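Local structure of putative periplasmic protein (4HBR) at residues Y3-D6 with S7-I10; D63-A67 with A68-A72. The protein is of unknown function but belongs to the PF11396 (DUF2874) family and probably works in the periplasm. One frame throughout, in Å; residues are numbered along the deposited sequence.

Contact 1 of 2, residues Y3-D6 with S7-I10; sequences YAPD and SVQI
Pro5 turns the extended chain into the first turn of helix 6-15: Pro5 O accepts Gln9 N at 3.1 Å and a weak bond from Val8 N, while Asp6 O receives Ile10 N at 2.9 Å. Proline suits this N-cap place, since its missing N-H costs a helix start nothing and its ring restricts phi just where the extended chain gives way to the helix. That ring crosses Val8 at a slant, CD lying 3.9 Å from CG2. Gln9 reaches back along the chain. With CG anti to its own carbonyl carbon (chi1 -70°) and the chain extended beyond, its amide passes the cap and NE2 gives a hydrogen bond of 2.8 Å to Ala4 O. The bond is bent, 144° at the hydrogen, and the donor stands 37° above the carbonyl plane. At this helix N-terminus the residue before the N-cap is thus tied by a side chain to the fourth helical residue. Ala4 is small enough for its CB to rest 3.9 Å from Gln9 CG, and Trp24 of strand 23-27 touches Ala4, Val8 and Gln9. Asp6, acidic and exposed at the first helical position, would be compatible with the positive end of the helix dipole.

Contact 2 of 2, residues D63-A67 with A68-A72; sequences DEVPA and AVFNA
Val65 CG2 meets the Phe70 side chain at the ring's edge, near the ring plane, and Asn71 OD1 lies in the plane at another part of the edge, beside CD1, whereas the valine is on the CD2 side. The local neighbours thus use the rim of the phenyl group and not its faces. Val65 and Phe70 cross at about a right angle; between the side chains the closest approach is Val65 CG2 to Phe70 CB, 3.7 Å, and Phe70 N is slightly nearer to that methyl, at 3.6 Å. The ring itself leads away, because CG is anti to the backbone N (chi1 -177°), and the Phe70 side chain also touches Leu62 in the preceding loop.

Between these two residues Pro66 occupies the N-cap position of helix 67-75. Its carbonyl oxygen takes Phe70 N at 3.1 Å in a nearly straight bond (168°) and, weakly, Val69 N. An apolar pair formed by the residue before the N-cap and the fourth helical residue is a hydrophobic staple, and Val65 with Phe70 fits that description. A short apolar valine suits the place: CG2, set between its backbone N and carbonyl carbon, meets both Phe70 and Val69 CG1, the latter at 4.1 Å. Pro66 and Val69 lie side by side, CD 4.1 Å from CG2, and Val98 touches Val65, Pro66 and Val69 from strand 97-104, where Ile100 also meets the buried Val69.

Ala67 O holds Asn71 N at 2.9 Å, and the asparagine side chain folds back over the same oxygen, with CG 3.1 Å away. The first turn is therefore fastened by main-chain bonds, while the side chains add apolar contacts that join loop, helix and sheet.

Contact 1 comes first along the chain, at the start of helix 6-15, and contact 2 follows at the start of helix 67-75. Their centres are 36 Å apart, on opposite sides of the chain's centre, and their nearest atoms stay about 26 Å apart. Each helix precedes a run of four strands, and all eight strands join in one antiparallel sheet in chain order. Contact 1 touches it through strand 23-27, at one edge, contact 2 through strands 97-104 and 109-115 further across. The same device, a proline at the N-cap position with the flanking residues linked, thus opens both helices, polar in one and apolar in the other, in a topology consistent with a beta-lactamase-inhibitor-protein-like fold.

Contact 1 of 2, residues Y3-D6 with S7-I10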
loop_
_atom_site.group_PDB
_atom_site.type_symbol
_atom_site.label_atom_id
_atom_site.label_comp_id
_atom_site.label_asym_id
_atom_site.label_seq_id
_atom_site.Cartn_x
_atom_site.Cartn_y
_atom_site.Cartn_z
ATOM N N TYR A 3 8.346 -18.328 4.621
ATOM C CA TYR A 3 8.732 -19.062 3.423
ATOM C C TYR A 3 8.470 -18.275 2.141
ATOM O O TYR A 3 7.429 -17.624 1.977
ATOM C CB TYR A 3 8.042 -20.445 3.330
ATOM C CG TYR A 3 8.321 -21.148 2.014
ATOM C CD1 TYR A 3 9.562 -21.735 1.763
ATOM C CD2 TYR A 3 7.388 -21.126 0.979
ATOM C CE1 TYR A 3 9.851 -22.318 0.528
ATOM C CE2 TYR A 3 7.670 -21.693 -0.264
ATOM C CZ TYR A 3 8.900 -22.300 -0.482
ATOM O OH TYR A 3 9.185 -22.884 -1.697
ATOM N N ALA A 4 9.415 -18.431 1.208
ATOM C CA ALA A 4 9.410 -17.932 -0.152
ATOM C C ALA A 4 10.372 -18.772 -0.984
ATOM O O ALA A 4 11.466 -19.078 -0.497
ATOM C CB ALA A 4 9.816 -16.474 -0.189
ATOM N N PRO A 5 10.012 -19.156 -2.234
ATOM C CA PRO A 5 10.972 -19.920 -3.062
ATOM C C PRO A 5 12.257 -19.123 -3.303
ATOM O O PRO A 5 12.229 -17.892 -3.285
ATOM C CB PRO A 5 10.214 -20.157 -4.371
ATOM C CG PRO A 5 8.775 -19.845 -4.074
ATOM C CD PRO A 5 8.772 -18.850 -2.975
ATOM N N ASP A 6 13.382 -19.825 -3.520
ATOM C CA ASP A 6 14.699 -19.216 -3.747
ATOM C C ASP A 6 14.671 -18.189 -4.878
ATOM O O ASP A 6 15.234 -17.095 -4.722
ATOM C CB ASP A 6 15.765 -20.292 -4.037
ATOM C CG ASP A 6 16.248 -21.069 -2.820
ATOM O OD1 ASP A 6 16.310 -20.473 -1.716
ATOM O OD2 ASP A 6 16.621 -22.258 -2.981
ATOM N N SER A 7 13.974 -18.513 -5.988
ATOM C CA SER A 7 13.846 -17.637 -7.159
ATOM C C SER A 7 13.210 -16.289 -6.801
ATOM O O SER A 7 13.621 -15.264 -7.340
ATOM C CB SER A 7 13.038 -18.320 -8.258
ATOM O OG SER A 7 11.670 -18.481 -7.915
ATOM N N VAL A 8 12.214 -16.305 -5.896
ATOM C CA VAL A 8 11.464 -15.137 -5.440
ATOM C C VAL A 8 12.385 -14.285 -4.546
ATOM O O VAL A 8 12.437 -13.059 -4.699
ATOM C CB VAL A 8 10.142 -15.572 -4.737
ATOM C CG1 VAL A 8 9.484 -14.419 -3.998
ATOM C CG2 VAL A 8 9.164 -16.184 -5.734
ATOM N N GLN A 9 13.146 -14.935 -3.653
ATOM C CA GLN A 9 14.091 -14.251 -2.764
ATOM C C GLN A 9 15.223 -13.584 -3.569
ATOM O O GLN A 9 15.619 -12.460 -3.234
ATOM C CB GLN A 9 14.655 -15.227 -1.723
ATOM C CG GLN A 9 13.605 -15.647 -0.687
ATOM C CD GLN A 9 14.197 -16.505 0.386
ATOM O OE1 GLN A 9 15.005 -16.054 1.199
ATOM N NE2 GLN A 9 13.819 -17.771 0.405
ATOM N N ILE A 10 15.711 -14.257 -4.650
ATOM C CA ILE A 10 16.761 -13.740 -5.549
ATOM C C ILE A 10 16.214 -12.513 -6.314
ATOM O O ILE A 10 16.910 -11.493 -6.423
ATOM C CB ILE A 10 17.308 -14.864 -6.491
ATOM C CG1 ILE A 10 18.182 -15.853 -5.693
ATOM C CG2 ILE A 10 18.111 -14.290 -7.684
ATOM C CD1 ILE A 10 18.267 -17.243 -6.259
#

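Contact 2 of 2, residues D63-A67 with A68-A72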
loop_
_atom_site.group_PDB
_atom_site.type_symbol
_atom_site.label_atom_id
_atom_site.label_comp_id
_atom_site.label_asym_id
_atom_site.label_seq_id
_atom_site.Cartn_x
_atom_site.Cartn_y
_atom_site.Cartn_z
ATOM N N ASP A 63 2.071 14.658 3.903
ATOM C CA ASP A 63 3.138 15.527 3.386
ATOM C C ASP A 63 3.987 14.806 2.294
ATOM O O ASP A 63 4.832 15.433 1.665
ATOM C CB ASP A 63 4.027 16.102 4.518
ATOM C CG ASP A 63 4.765 15.133 5.428
ATOM O OD1 ASP A 63 4.742 13.922 5.148
ATOM O OD2 ASP A 63 5.396 15.603 6.422
ATOM N N GLU A 64 3.728 13.516 2.038
ATOM C CA GLU A 64 4.431 12.774 1.000
ATOM C C GLU A 64 3.653 12.678 -0.321
ATOM O O GLU A 64 4.256 12.417 -1.361
ATOM C CB GLU A 64 4.742 11.369 1.492
ATOM C CG GLU A 64 5.695 11.325 2.676
ATOM C CD GLU A 64 7.166 11.597 2.440
ATOM O OE1 GLU A 64 7.610 11.556 1.268
ATOM O OE2 GLU A 64 7.870 11.880 3.439
ATOM N N VAL A 65 2.345 12.927 -0.299
ATOM C CA VAL A 65 1.475 12.709 -1.451
ATOM C C VAL A 65 1.603 13.810 -2.513
ATOM O O VAL A 65 1.941 14.969 -2.182
ATOM C CB VAL A 65 -0.016 12.514 -1.018
ATOM C CG1 VAL A 65 -0.138 11.489 0.096
ATOM C CG2 VAL A 65 -0.708 13.825 -0.625
ATOM N N PRO A 66 1.279 13.472 -3.794
ATOM C CA PRO A 66 1.199 14.527 -4.832
ATOM C C PRO A 66 0.235 15.644 -4.403
ATOM O O PRO A 66 -0.760 15.349 -3.757
ATOM C CB PRO A 66 0.649 13.783 -6.053
ATOM C CG PRO A 66 0.913 12.332 -5.811
ATOM C CD PRO A 66 0.888 12.144 -4.330
ATOM N N ALA A 67 0.493 16.898 -4.756
ATOM C CA ALA A 67 -0.338 18.040 -4.338
ATOM C C ALA A 67 -1.818 17.890 -4.774
ATOM O O ALA A 67 -2.709 18.277 -4.014
ATOM C CB ALA A 67 0.249 19.339 -4.880
ATOM N N ALA A 68 -2.072 17.294 -5.967
ATOM C CA ALA A 68 -3.434 17.076 -6.454
ATOM C C ALA A 68 -4.221 16.156 -5.504
ATOM O O ALA A 68 -5.396 16.396 -5.288
ATOM C CB ALA A 68 -3.415 16.507 -7.858
ATOM N N VAL A 69 -3.559 15.144 -4.898
ATOM C CA VAL A 69 -4.163 14.194 -3.946
ATOM C C VAL A 69 -4.405 14.920 -2.609
ATOM O O VAL A 69 -5.493 14.810 -2.043
ATOM C CB VAL A 69 -3.292 12.918 -3.770
ATOM C CG1 VAL A 69 -3.803 12.018 -2.642
ATOM C CG2 VAL A 69 -3.188 12.149 -5.076
ATOM N N PHE A 70 -3.401 15.681 -2.140
ATOM C CA PHE A 70 -3.457 16.466 -0.914
ATOM C C PHE A 70 -4.648 17.417 -0.942
ATOM O O PHE A 70 -5.394 17.469 0.030
ATOM C CB PHE A 70 -2.157 17.251 -0.717
ATOM C CG PHE A 70 -2.120 18.039 0.570
ATOM C CD1 PHE A 70 -2.695 19.311 0.645
ATOM C CD2 PHE A 70 -1.467 17.537 1.694
ATOM C CE1 PHE A 70 -2.669 20.044 1.838
ATOM C CE2 PHE A 70 -1.395 18.298 2.879
ATOM C CZ PHE A 70 -2.012 19.537 2.946
ATOM N N ASN A 71 -4.813 18.169 -2.046
ATOM C CA ASN A 71 -5.895 19.132 -2.235
ATOM C C ASN A 71 -7.255 18.435 -2.335
ATOM O O ASN A 71 -8.220 18.957 -1.780
ATOM C CB ASN A 71 -5.640 19.989 -3.471
ATOM C CG ASN A 71 -4.408 20.853 -3.389
ATOM O OD1 ASN A 71 -3.915 21.191 -2.308
ATOM N ND2 ASN A 71 -3.895 21.264 -4.539
ATOM N N ALA A 72 -7.344 17.270 -3.026
ATOM C CA ALA A 72 -8.608 16.509 -3.138
ATOM C C ALA A 72 -8.999 15.990 -1.760
ATOM O O ALA A 72 -10.162 16.138 -1.370
ATOM C CB ALA A 72 -8.488 15.362 -4.141
#